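PDB 3FLP: SAP-like pentraxin from Limulus polyphemus, which probably acts as a calcium-dependent lectin of the pentraxin family, built as a doubly stacked ring of seven subunits per layer. Local coordinates for residues A[68-76]-A[87-95]. Numbering follows the deposited sequence.
Sequences VKSDGTLNL and YISCPIEIE
Val-68 sets its CG2 methyl against CG2 of Ile-94, at 3.9 Å. The chain then makes a type I turn from Lys-69 to Gly-72. In an Asx turn, Asp-71 OD1 takes the backbone N-H of Thr-73, which arrives from above the carboxylate plane. Gly-72 O receives Ile-94 N at 2.7 Å, nearly straight and in the carbonyl plane. The CA-H of Glu-93 also leans on this oxygen. With chi1 at -69°, Thr-73 CG2 lies anti to the backbone N and comes to 3.3 Å from Cys-90 O. Leu-74 sends its N-H to Ile-92 O in a weak, bent bond, and its O accepts Cys-90 N at 2.8 Å.

The two segments belong to a beta hairpin of strands 73-80 and 86-90, at one border of an antiparallel sheet of the pentraxin jelly roll. At Pro-91 an inverse gamma turn takes the chain round a corner. Past that corner, Ile-92 CG2 and Ile-94 both reach Leu-74 CB. Leu-74 CB is pressed tightly on Ile-94 CG1 at 3.5 Å. Leu-74 CD1 lies near CG1 of the same isoleucine and CD2 near its CD1. Tyr-100 of strand 100-107 packs on Ile-92 and Ile-94.

Asn-75 and Ser-89 form a non-hydrogen-bonded pair, with side chains on the face shared with Thr-73. Leu-76 N to Ile-88 O and Ile-88 N to Leu-76 O are both 3.0 Å hydrogen bonds. Leu-76 CD1 meets Cys-90 SG, disulfide-bonded to Cys-122, at 3.6 Å, on the face turned to strand 112-117. The Tyr-87 ring comes obliquely, by CD1, to Leu-76 C and meets Tyr-67 edge-to-face.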
loop_
_atom_site.group_PDB
_atom_site.type_symbol
_atom_site.label_atom_id
_atom_site.label_comp_id
_atom_site.label_asym_id
_atom_site.label_seq_id
_atom_site.Cartn_x
_atom_site.Cartn_y
_atom_site.Cartn_z
ATOM N N VAL A 68 -46.316 25.696 6.609
ATOM C CA VAL A 68 -45.805 25.947 7.941
ATOM C C VAL A 68 -46.922 26.510 8.800
ATOM O O VAL A 68 -47.570 27.483 8.415
ATOM C CB VAL A 68 -44.640 26.952 7.872
ATOM C CG1 VAL A 68 -44.049 27.172 9.255
ATOM C CG2 VAL A 68 -43.585 26.435 6.904
ATOM N N LYS A 69 -47.160 25.888 9.953
ATOM C CA LYS A 69 -48.208 26.346 10.867
ATOM C C LYS A 69 -47.807 27.685 11.470
ATOM O O LYS A 69 -46.655 28.115 11.361
ATOM C CB LYS A 69 -48.419 25.362 12.026
ATOM C CG LYS A 69 -48.676 23.914 11.644
ATOM C CD LYS A 69 -49.974 23.736 10.885
ATOM C CE LYS A 69 -51.209 23.931 11.764
ATOM N NZ LYS A 69 -52.462 23.768 10.950
ATOM N N SER A 70 -48.764 28.325 12.130
ATOM C CA SER A 70 -48.548 29.615 12.780
ATOM C C SER A 70 -47.364 29.601 13.752
ATOM O O SER A 70 -46.624 30.579 13.850
ATOM C CB SER A 70 -49.824 30.024 13.527
ATOM O OG SER A 70 -49.687 31.303 14.122
ATOM N N ASP A 71 -47.187 28.490 14.461
ATOM C CA ASP A 71 -46.095 28.367 15.427
ATOM C C ASP A 71 -44.758 27.971 14.794
ATOM O O ASP A 71 -43.784 27.726 15.504
ATOM C CB ASP A 71 -46.470 27.359 16.525
ATOM C CG ASP A 71 -46.722 25.960 15.983
ATOM O OD1 ASP A 71 -46.671 25.778 14.748
ATOM O OD2 ASP A 71 -46.974 25.039 16.793
ATOM N N GLY A 72 -44.717 27.910 13.465
ATOM C CA GLY A 72 -43.486 27.550 12.778
ATOM C C GLY A 72 -43.303 26.058 12.529
ATOM O O GLY A 72 -42.302 25.636 11.953
ATOM N N THR A 73 -44.275 25.259 12.956
ATOM C CA THR A 73 -44.233 23.806 12.791
ATOM C C THR A 73 -44.434 23.360 11.346
ATOM O O THR A 73 -45.309 23.870 10.642
ATOM C CB THR A 73 -45.320 23.137 13.666
ATOM O OG1 THR A 73 -44.965 23.274 15.044
ATOM C CG2 THR A 73 -45.461 21.669 13.337
ATOM N N LEU A 74 -43.629 22.397 10.911
ATOM C CA LEU A 74 -43.733 21.874 9.554
ATOM C C LEU A 74 -44.859 20.855 9.428
ATOM O O LEU A 74 -45.001 19.969 10.265
ATOM C CB LEU A 74 -42.426 21.204 9.129
ATOM C CG LEU A 74 -42.455 20.522 7.753
ATOM C CD1 LEU A 74 -42.662 21.557 6.651
ATOM C CD2 LEU A 74 -41.160 19.763 7.533
ATOM N N ASN A 75 -45.660 20.997 8.380
ATOM C CA ASN A 75 -46.745 20.066 8.113
ATOM C C ASN A 75 -46.547 19.496 6.709
ATOM O O ASN A 75 -46.448 20.237 5.732
ATOM C CB ASN A 75 -48.098 20.769 8.219
ATOM C CG ASN A 75 -48.815 20.448 9.513
ATOM O OD1 ASN A 75 -48.276 20.644 10.608
ATOM N ND2 ASN A 75 -50.042 19.954 9.396
ATOM N N LEU A 76 -46.472 18.174 6.615
ATOM C CA LEU A 76 -46.270 17.524 5.329
ATOM C C LEU A 76 -47.538 16.805 4.910
ATOM O O LEU A 76 -48.111 16.027 5.675
ATOM C CB LEU A 76 -45.096 16.540 5.407
ATOM C CG LEU A 76 -43.743 17.171 5.756
ATOM C CD1 LEU A 76 -42.709 16.080 5.997
ATOM C CD2 LEU A 76 -43.304 18.107 4.621
ATOM N N TYR A 87 -52.423 15.274 6.259
ATOM C CA TYR A 87 -51.297 15.980 6.848
ATOM C C TYR A 87 -50.746 15.347 8.118
ATOM O O TYR A 87 -51.493 14.845 8.955
ATOM C CB TYR A 87 -51.690 17.436 7.145
ATOM C CG TYR A 87 -51.846 18.291 5.908
ATOM C CD1 TYR A 87 -50.731 18.723 5.197
ATOM C CD2 TYR A 87 -53.111 18.644 5.431
ATOM C CE1 TYR A 87 -50.865 19.487 4.041
ATOM C CE2 TYR A 87 -53.255 19.408 4.271
ATOM C CZ TYR A 87 -52.124 19.824 3.585
ATOM O OH TYR A 87 -52.247 20.569 2.430
ATOM N N ILE A 88 -49.425 15.376 8.241
ATOM C CA ILE A 88 -48.734 14.864 9.414
ATOM C C ILE A 88 -47.773 15.965 9.833
ATOM O O ILE A 88 -46.960 16.433 9.025
ATOM C CB ILE A 88 -47.937 13.584 9.110
ATOM C CG1 ILE A 88 -48.902 12.443 8.756
ATOM C CG2 ILE A 88 -47.079 13.213 10.316
ATOM C CD1 ILE A 88 -48.219 11.136 8.430
ATOM N N SER A 89 -47.873 16.399 11.084
ATOM C CA SER A 89 -46.998 17.459 11.550
ATOM C C SER A 89 -45.654 16.913 12.020
ATOM O O SER A 89 -45.559 15.799 12.543
ATOM C CB SER A 89 -47.677 18.293 12.647
ATOM O OG SER A 89 -48.009 17.509 13.766
ATOM N N CYS A 90 -44.612 17.703 11.786
ATOM C CA CYS A 90 -43.257 17.337 12.160
ATOM C C CYS A 90 -42.775 18.231 13.301
ATOM O O CYS A 90 -42.959 19.449 13.266
ATOM C CB CYS A 90 -42.318 17.492 10.962
ATOM S SG CYS A 90 -42.510 16.277 9.609
ATOM N N PRO A 91 -42.135 17.635 14.320
ATOM C CA PRO A 91 -41.627 18.379 15.475
ATOM C C PRO A 91 -40.367 19.172 15.150
ATOM O O PRO A 91 -39.315 18.950 15.747
ATOM C CB PRO A 91 -41.359 17.278 16.491
ATOM C CG PRO A 91 -40.820 16.185 15.613
ATOM C CD PRO A 91 -41.768 16.209 14.415
ATOM N N ILE A 92 -40.470 20.089 14.195
ATOM C CA ILE A 92 -39.329 20.905 13.816
ATOM C C ILE A 92 -39.802 22.280 13.369
ATOM O O ILE A 92 -40.755 22.399 12.601
ATOM C CB ILE A 92 -38.496 20.239 12.678
ATOM C CG1 ILE A 92 -37.257 21.087 12.372
ATOM C CG2 ILE A 92 -39.335 20.078 11.425
ATOM C CD1 ILE A 92 -36.284 20.431 11.399
ATOM N N GLU A 93 -39.150 23.321 13.877
ATOM C CA GLU A 93 -39.521 24.675 13.510
ATOM C C GLU A 93 -38.869 25.034 12.184
ATOM O O GLU A 93 -37.662 24.889 12.017
ATOM C CB GLU A 93 -39.097 25.668 14.591
ATOM C CG GLU A 93 -39.445 27.100 14.234
ATOM C CD GLU A 93 -39.579 27.995 15.446
ATOM O OE1 GLU A 93 -38.673 27.979 16.306
ATOM O OE2 GLU A 93 -40.591 28.724 15.531
ATOM N N ILE A 94 -39.680 25.494 11.239
ATOM C CA ILE A 94 -39.186 25.853 9.924
ATOM C C ILE A 94 -38.805 27.322 9.804
ATOM O O ILE A 94 -39.571 28.212 10.170
ATOM C CB ILE A 94 -40.238 25.548 8.813
ATOM C CG1 ILE A 94 -40.467 24.038 8.696
ATOM C CG2 ILE A 94 -39.772 26.131 7.475
ATOM C CD1 ILE A 94 -39.244 23.252 8.221
ATOM N N GLU A 95 -37.606 27.563 9.293
ATOM C CA GLU A 95 -37.138 28.917 9.054
ATOM C C GLU A 95 -37.077 29.028 7.541
ATOM O O GLU A 95 -36.271 28.345 6.902
ATOM C CB GLU A 95 -35.743 29.137 9.643
ATOM C CG GLU A 95 -35.690 29.115 11.164
ATOM C CD GLU A 95 -36.726 30.035 11.796
ATOM O OE1 GLU A 95 -36.854 31.201 11.348
ATOM O OE2 GLU A 95 -37.409 29.587 12.746
#